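Local coordinates for protein fervidolysin (Fervidobacterium pennivorans, PDB 1R6V) that degrades keratin into peptides as a subtilisin-like serine protease, allowing its bacterium to grow on native feathers, at residues A[80-85]-A[522-527]; A[651-656]-A[662-667]. The protein carries 1 engineered substitution. All blocks are in the same frame, centred on the assembly; numbering follows the deposited sequence.

Contact 1 of 2, residues A[80-85]-A[522-527]; sequences KIKALA and GGYAIA
Lys82 reaches across to the loop 522-527, and its ammonium group ends on the carbonyl of Gly522. Lys82 CB starts 4.0 Å from Gly523 O. CG lies between the backbone N and the carbonyl carbon of its own residue (chi1 78°), and beyond it the chain runs fully extended, which carries the amine past Gly523 to Gly522. Lys82 CD passes 4.0 Å from Tyr524 CE1, approaching the ring obliquely, and also lies 3.5 Å from Gly522 O; Lys82 CE keeps the same 3.5 Å distance from Gly522 O. Lys82 NZ then donates a hydrogen bond of 2.7 Å to Gly522 O, lying in the carbonyl plane at a C=O...N angle of 158°. Lys82 belongs to a type I beta turn, Ile81 to Leu84, in the propeptide, after the body of helix 74-81; the turn is closed by the bond from Leu84 N to Ile81 O (3.0 Å). Its partner belongs to the Ig-like beta-sandwich domain, in the loop between strands 496-505 and 535-543, so the propeptide is joined to a sandwich loop. The loop folds back on itself: Gly522 C lies 3.9 Å above the Tyr524 ring, over its centre, and places the acceptor beside the aromatic group. Asp79, earlier on the helix, forms a salt bridge with Lys82 NZ and a hydrogen bond with Tyr524 OH, joining both residues through one carboxylate. Gly523 O is buried by the lysine chain without a polar partner.

Contact 2 of 2, residues A[651-656]-A[662-667]; sequences GGLNLG and IYVWWT
Asn654 OD1 is gripped by two backbone N-H groups, which reach it from opposite faces of its amide plane. Ile662 N comes from across the contact, 2.9 Å from Asn654 OD1 and almost straight (N-H...O 175°), whereas Gly656 N, two residues on, closes an Asx turn from well above the plane. CG of Asn654 stands anti to the backbone N (chi1 -178°), and chi2 of 3° turns OD1 to this pair, while Asn654 ND2 hydrogen-bonds to Thr657 O. Asn654 CB meanwhile lies over one face of the Tyr663 ring, 3.9 Å from its centroid, in a CH-pi contact. Around this residue the backbones form a single bridge: Leu655 N donates to Ile662 O (2.7 Å), and Val664 N to Leu653 O (3.1 Å). Leu655 CD1 touches Val664 CG2 at 4.0 Å and meets Trp665 CZ3 at 4.1 Å, its side chain crossing that of the tryptophan at about a right angle. The bridge closes a loop of the second beta-sandwich domain, between strands 644-647 and 666-669; both of these pair antiparallel with strand 604-610, where Ser606 and Gln604 touch Tyr663 and Trp665.

Overall arrangement
Contacts 1 and 2 follow one another along the chain, the first closing before the second opens, and their centres lie about 10 Å apart on the same side of the molecule's centre. Contact 1 spans 437 residues, from the propeptide to the Ig-like sandwich; contact 2 is local, within the second sandwich. They touch directly: Ile526 O accepts a hydrogen bond from Trp665 NE1 and a weak one from Thr667 OG1, and Leu655 O lies near Lys82 NZ. Three of the four domains therefore meet here, away from the calcium site and the catalytic residues, so the propeptide packs against both sandwich domains.

Contact 1 of 2, residues A[80-85]-A[522-527]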
ATOM      1  N   LYS A  80     -10.375   0.517  22.429  1.00 22.04           N
ATOM      2  CA  LYS A  80      -9.514   0.323  23.597  1.00 22.09           C
ATOM      3  C   LYS A  80      -8.183   1.059  23.489  1.00 22.41           C
ATOM      4  O   LYS A  80      -7.515   1.296  24.492  1.00 22.34           O
ATOM      5  CB  LYS A  80      -9.206  -1.164  23.788  1.00 25.45           C
ATOM      6  CG  LYS A  80     -10.362  -2.002  24.297  1.00 29.23           C
ATOM      7  CD  LYS A  80     -10.501  -1.858  25.797  1.00 32.75           C
ATOM      8  CE  LYS A  80     -11.494  -2.862  26.344  1.00 36.07           C
ATOM      9  NZ  LYS A  80     -11.400  -2.972  27.828  1.00 39.11           N
ATOM     10  N   ILE A  81      -7.803   1.409  22.264  1.00 18.25           N
ATOM     11  CA  ILE A  81      -6.530   2.055  21.989  1.00 18.27           C
ATOM     12  C   ILE A  81      -6.584   3.570  21.811  1.00 16.69           C
ATOM     13  O   ILE A  81      -5.678   4.279  22.242  1.00 17.76           O
ATOM     14  CB  ILE A  81      -5.908   1.472  20.683  1.00 17.59           C
ATOM     15  CG1 ILE A  81      -5.702  -0.044  20.816  1.00 19.49           C
ATOM     16  CG2 ILE A  81      -4.574   2.166  20.382  1.00 20.00           C
ATOM     17  CD1 ILE A  81      -5.339  -0.736  19.488  1.00 13.21           C
ATOM     18  N   LYS A  82      -7.662   4.039  21.191  1.00 17.19           N
ATOM     19  CA  LYS A  82      -7.827   5.453  20.858  1.00 18.66           C
ATOM     20  C   LYS A  82      -7.665   6.476  21.956  1.00 20.16           C
ATOM     21  O   LYS A  82      -7.324   7.629  21.680  1.00 18.39           O
ATOM     22  CB  LYS A  82      -9.168   5.671  20.164  1.00 17.72           C
ATOM     23  CG  LYS A  82     -10.375   5.708  21.078  1.00 18.58           C
ATOM     24  CD  LYS A  82     -11.650   5.583  20.264  1.00 17.46           C
ATOM     25  CE  LYS A  82     -12.871   5.627  21.168  1.00 18.43           C
ATOM     26  NZ  LYS A  82     -14.125   5.246  20.465  1.00 21.28           N
ATOM     27  N   ALA A  83      -7.896   6.075  23.201  1.00 21.22           N
ATOM     28  CA  ALA A  83      -7.761   7.017  24.303  1.00 24.98           C
ATOM     29  C   ALA A  83      -6.584   6.697  25.223  1.00 26.81           C
ATOM     30  O   ALA A  83      -6.511   7.218  26.336  1.00 27.07           O
ATOM     31  CB  ALA A  83      -9.074   7.063  25.118  1.00 26.03           C
ATOM     32  N   LEU A  84      -5.657   5.854  24.763  1.00 27.40           N
ATOM     33  CA  LEU A  84      -4.502   5.480  25.586  1.00 29.80           C
ATOM     34  C   LEU A  84      -3.379   6.502  25.657  1.00 31.10           C
ATOM     35  O   LEU A  84      -2.533   6.435  26.547  1.00 32.68           O
ATOM     36  CB  LEU A  84      -3.910   4.149  25.118  1.00 27.97           C
ATOM     37  CG  LEU A  84      -4.809   2.925  25.247  1.00 28.67           C
ATOM     38  CD1 LEU A  84      -4.068   1.693  24.733  1.00 29.17           C
ATOM     39  CD2 LEU A  84      -5.217   2.738  26.709  1.00 30.59           C
ATOM     40  N   ALA A  85      -3.350   7.433  24.712  1.00 33.17           N
ATOM     41  CA  ALA A  85      -2.320   8.460  24.718  1.00 34.56           C
ATOM     42  C   ALA A  85      -0.911   7.897  24.523  1.00 35.12           C
ATOM     43  O   ALA A  85       0.024   8.282  25.228  1.00 35.96           O
ATOM     44  CB  ALA A  85      -2.386   9.247  26.025  1.00 36.42           C
ATOM     45  N   GLY A 522     -16.435   7.664  15.565  1.00 28.65           N
ATOM     46  CA  GLY A 522     -15.886   6.723  16.521  1.00 25.47           C
ATOM     47  C   GLY A 522     -14.658   7.311  17.180  1.00 22.81           C
ATOM     48  O   GLY A 522     -14.244   6.879  18.258  1.00 23.87           O
ATOM     49  N   GLY A 523     -14.088   8.322  16.536  1.00 20.99           N
ATOM     50  CA  GLY A 523     -12.883   8.945  17.053  1.00 19.40           C
ATOM     51  C   GLY A 523     -11.662   8.178  16.553  1.00 18.66           C
ATOM     52  O   GLY A 523     -10.659   8.053  17.254  1.00 17.99           O
ATOM     53  N   TYR A 524     -11.740   7.664  15.328  1.00 18.25           N
ATOM     54  CA  TYR A 524     -10.623   6.890  14.765  1.00 17.44           C
ATOM     55  C   TYR A 524      -9.768   7.686  13.776  1.00 18.61           C
ATOM     56  O   TYR A 524      -8.549   7.501  13.700  1.00 19.54           O
ATOM     57  CB  TYR A 524     -11.149   5.646  14.057  1.00 18.34           C
ATOM     58  CG  TYR A 524     -12.143   4.850  14.869  1.00 19.39           C
ATOM     59  CD1 TYR A 524     -11.869   4.490  16.185  1.00 21.87           C
ATOM     60  CD2 TYR A 524     -13.365   4.478  14.321  1.00 22.03           C
ATOM     61  CE1 TYR A 524     -12.803   3.776  16.941  1.00 22.65           C
ATOM     62  CE2 TYR A 524     -14.302   3.766  15.059  1.00 23.48           C
ATOM     63  CZ  TYR A 524     -14.018   3.420  16.367  1.00 24.75           C
ATOM     64  OH  TYR A 524     -14.959   2.724  17.096  1.00 25.89           O
ATOM     65  N   ALA A 525     -10.413   8.551  13.005  1.00 18.55           N
ATOM     66  CA  ALA A 525      -9.707   9.367  12.022  1.00 17.99           C
ATOM     67  C   ALA A 525      -8.933  10.487  12.700  1.00 17.73           C
ATOM     68  O   ALA A 525      -9.160  10.800  13.862  1.00 17.66           O
ATOM     69  CB  ALA A 525     -10.696   9.946  11.013  1.00 17.56           C
ATOM     70  N   ILE A 526      -8.003  11.089  11.973  1.00 16.23           N
ATOM     71  CA  ILE A 526      -7.221  12.173  12.533  1.00 17.04           C
ATOM     72  C   ILE A 526      -8.118  13.392  12.720  1.00 17.10           C
ATOM     73  O   ILE A 526      -8.047  14.072  13.741  1.00 18.34           O
ATOM     74  CB  ILE A 526      -6.083  12.558  11.598  1.00 14.66           C
ATOM     75  CG1 ILE A 526      -5.052  11.425  11.544  1.00 16.40           C
ATOM     76  CG2 ILE A 526      -5.453  13.856  12.058  1.00 16.50           C
ATOM     77  CD1 ILE A 526      -4.412  11.101  12.893  1.00 16.50           C
ATOM     78  N   ALA A 527      -8.934  13.662  11.704  1.00 17.78           N
ATOM     79  CA  ALA A 527      -9.854  14.791  11.716  1.00 19.22           C
ATOM     80  C   ALA A 527     -11.267  14.238  11.717  1.00 20.54           C
ATOM     81  O   ALA A 527     -11.547  13.228  11.069  1.00 22.08           O
ATOM     82  CB  ALA A 527      -9.635  15.660  10.473  1.00 21.13           C
TER

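Contact 2 of 2, residues A[651-656]-A[662-667]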
ATOM      1  N   GLY A 651     -22.865  18.034  21.648  1.00 20.23           N
ATOM      2  CA  GLY A 651     -23.356  18.242  23.003  1.00 20.07           C
ATOM      3  C   GLY A 651     -22.395  17.999  24.152  1.00 21.00           C
ATOM      4  O   GLY A 651     -22.820  17.982  25.307  1.00 19.91           O
ATOM      5  N   GLY A 652     -21.109  17.831  23.848  1.00 19.71           N
ATOM      6  CA  GLY A 652     -20.108  17.569  24.873  1.00 20.26           C
ATOM      7  C   GLY A 652     -20.016  16.061  24.945  1.00 20.93           C
ATOM      8  O   GLY A 652     -20.449  15.444  25.915  1.00 22.75           O
ATOM      9  N   LEU A 653     -19.433  15.459  23.916  1.00 20.72           N
ATOM     10  CA  LEU A 653     -19.382  14.006  23.832  1.00 20.54           C
ATOM     11  C   LEU A 653     -18.057  13.313  24.070  1.00 19.92           C
ATOM     12  O   LEU A 653     -17.073  13.581  23.388  1.00 18.94           O
ATOM     13  CB  LEU A 653     -19.927  13.582  22.469  1.00 21.50           C
ATOM     14  CG  LEU A 653     -20.032  12.099  22.139  1.00 22.98           C
ATOM     15  CD1 LEU A 653     -21.020  11.414  23.083  1.00 24.48           C
ATOM     16  CD2 LEU A 653     -20.487  11.963  20.696  1.00 23.43           C
ATOM     17  N   ASN A 654     -18.049  12.413  25.048  1.00 20.05           N
ATOM     18  CA  ASN A 654     -16.860  11.631  25.347  1.00 20.46           C
ATOM     19  C   ASN A 654     -16.949  10.386  24.455  1.00 19.90           C
ATOM     20  O   ASN A 654     -17.885   9.591  24.567  1.00 21.00           O
ATOM     21  CB  ASN A 654     -16.864  11.243  26.831  1.00 19.15           C
ATOM     22  CG  ASN A 654     -15.625  10.464  27.241  1.00 20.36           C
ATOM     23  OD1 ASN A 654     -14.711  10.244  26.444  1.00 17.47           O
ATOM     24  ND2 ASN A 654     -15.592  10.044  28.500  1.00 19.83           N
ATOM     25  N   LEU A 655     -15.988  10.228  23.549  1.00 20.21           N
ATOM     26  CA  LEU A 655     -15.980   9.094  22.638  1.00 20.32           C
ATOM     27  C   LEU A 655     -15.326   7.898  23.312  1.00 20.92           C
ATOM     28  O   LEU A 655     -15.279   6.807  22.752  1.00 21.28           O
ATOM     29  CB  LEU A 655     -15.219   9.451  21.352  1.00 19.14           C
ATOM     30  CG  LEU A 655     -15.771  10.679  20.622  1.00 20.30           C
ATOM     31  CD1 LEU A 655     -14.908  11.044  19.408  1.00 18.77           C
ATOM     32  CD2 LEU A 655     -17.207  10.382  20.182  1.00 21.49           C
ATOM     33  N   GLY A 656     -14.829   8.130  24.526  1.00 21.59           N
ATOM     34  CA  GLY A 656     -14.175   7.080  25.288  1.00 23.23           C
ATOM     35  C   GLY A 656     -14.998   6.681  26.493  1.00 24.17           C
ATOM     36  O   GLY A 656     -16.209   6.507  26.385  1.00 24.62           O
ATOM     37  N   ILE A 662     -11.916  10.574  25.986  1.00 20.69           N
ATOM     38  CA  ILE A 662     -11.439  11.095  24.723  1.00 20.27           C
ATOM     39  C   ILE A 662     -12.630  11.872  24.167  1.00 18.06           C
ATOM     40  O   ILE A 662     -13.516  11.309  23.538  1.00 17.72           O
ATOM     41  CB  ILE A 662     -10.967   9.978  23.728  1.00 22.40           C
ATOM     42  CG1 ILE A 662     -10.700  10.602  22.365  1.00 26.74           C
ATOM     43  CG2 ILE A 662     -11.990   8.879  23.597  1.00 23.77           C
ATOM     44  CD1 ILE A 662      -9.798  11.756  22.426  1.00 28.55           C
ATOM     45  N   TYR A 663     -12.660  13.171  24.450  1.00 17.53           N
ATOM     46  CA  TYR A 663     -13.753  14.006  23.985  1.00 17.58           C
ATOM     47  C   TYR A 663     -13.549  14.420  22.543  1.00 18.25           C
ATOM     48  O   TYR A 663     -12.417  14.492  22.066  1.00 17.88           O
ATOM     49  CB  TYR A 663     -13.886  15.268  24.843  1.00 16.91           C
ATOM     50  CG  TYR A 663     -14.550  15.014  26.179  1.00 18.81           C
ATOM     51  CD1 TYR A 663     -13.795  14.686  27.302  1.00 20.19           C
ATOM     52  CD2 TYR A 663     -15.941  15.054  26.301  1.00 20.01           C
ATOM     53  CE1 TYR A 663     -14.409  14.399  28.517  1.00 21.84           C
ATOM     54  CE2 TYR A 663     -16.566  14.768  27.513  1.00 20.29           C
ATOM     55  CZ  TYR A 663     -15.788  14.441  28.612  1.00 23.21           C
ATOM     56  OH  TYR A 663     -16.391  14.142  29.810  1.00 26.35           O
ATOM     57  N   VAL A 664     -14.664  14.674  21.864  1.00 16.09           N
ATOM     58  CA  VAL A 664     -14.648  15.137  20.481  1.00 16.35           C
ATOM     59  C   VAL A 664     -13.635  16.276  20.435  1.00 15.63           C
ATOM     60  O   VAL A 664     -13.564  17.115  21.348  1.00 15.80           O
ATOM     61  CB  VAL A 664     -16.064  15.635  20.069  1.00 15.75           C
ATOM     62  CG1 VAL A 664     -15.987  16.527  18.852  1.00 17.69           C
ATOM     63  CG2 VAL A 664     -16.959  14.426  19.759  1.00 16.86           C
ATOM     64  N   TRP A 665     -12.827  16.293  19.383  1.00 14.80           N
ATOM     65  CA  TRP A 665     -11.810  17.321  19.261  1.00 14.84           C
ATOM     66  C   TRP A 665     -11.901  18.110  17.971  1.00 13.12           C
ATOM     67  O   TRP A 665     -12.607  17.718  17.044  1.00 14.72           O
ATOM     68  CB  TRP A 665     -10.417  16.700  19.389  1.00 14.88           C
ATOM     69  CG  TRP A 665     -10.080  15.735  18.286  1.00 17.61           C
ATOM     70  CD1 TRP A 665      -9.477  16.026  17.086  1.00 17.70           C
ATOM     71  CD2 TRP A 665     -10.330  14.325  18.277  1.00 19.17           C
ATOM     72  NE1 TRP A 665      -9.340  14.882  16.337  1.00 17.62           N
ATOM     73  CE2 TRP A 665      -9.853  13.823  17.041  1.00 18.93           C
ATOM     74  CE3 TRP A 665     -10.910  13.436  19.194  1.00 20.24           C
ATOM     75  CZ2 TRP A 665      -9.935  12.464  16.695  1.00 19.82           C
ATOM     76  CZ3 TRP A 665     -10.993  12.079  18.852  1.00 21.51           C
ATOM     77  CH2 TRP A 665     -10.506  11.609  17.611  1.00 21.29           C
ATOM     78  N   TRP A 666     -11.184  19.230  17.955  1.00 14.48           N
ATOM     79  CA  TRP A 666     -11.117  20.136  16.805  1.00 14.51           C
ATOM     80  C   TRP A 666      -9.663  20.088  16.349  1.00 14.99           C
ATOM     81  O   TRP A 666      -8.744  20.300  17.147  1.00 16.22           O
ATOM     82  CB  TRP A 666     -11.500  21.555  17.236  1.00 15.60           C
ATOM     83  CG  TRP A 666     -12.828  21.583  17.926  1.00 16.66           C
ATOM     84  CD1 TRP A 666     -13.070  21.324  19.241  1.00 17.30           C
ATOM     85  CD2 TRP A 666     -14.107  21.777  17.308  1.00 16.97           C
ATOM     86  NE1 TRP A 666     -14.422  21.338  19.484  1.00 17.85           N
ATOM     87  CE2 TRP A 666     -15.083  21.612  18.315  1.00 16.96           C
ATOM     88  CE3 TRP A 666     -14.521  22.068  16.000  1.00 17.45           C
ATOM     89  CZ2 TRP A 666     -16.452  21.730  18.060  1.00 16.08           C
ATOM     90  CZ3 TRP A 666     -15.882  22.184  15.744  1.00 18.34           C
ATOM     91  CH2 TRP A 666     -16.832  22.014  16.774  1.00 16.35           C
ATOM     92  N   THR A 667      -9.472  19.806  15.068  1.00 16.09           N
ATOM     93  CA  THR A 667      -8.140  19.668  14.491  1.00 16.60           C
ATOM     94  C   THR A 667      -7.721  20.943  13.764  1.00 17.61           C
ATOM     95  O   THR A 667      -8.356  21.342  12.792  1.00 16.76           O
ATOM     96  CB  THR A 667      -8.131  18.451  13.534  1.00 15.22           C
ATOM     97  OG1 THR A 667      -8.526  17.280  14.262  1.00 16.95           O
ATOM     98  CG2 THR A 667      -6.739  18.208  12.962  1.00 15.70           C
TER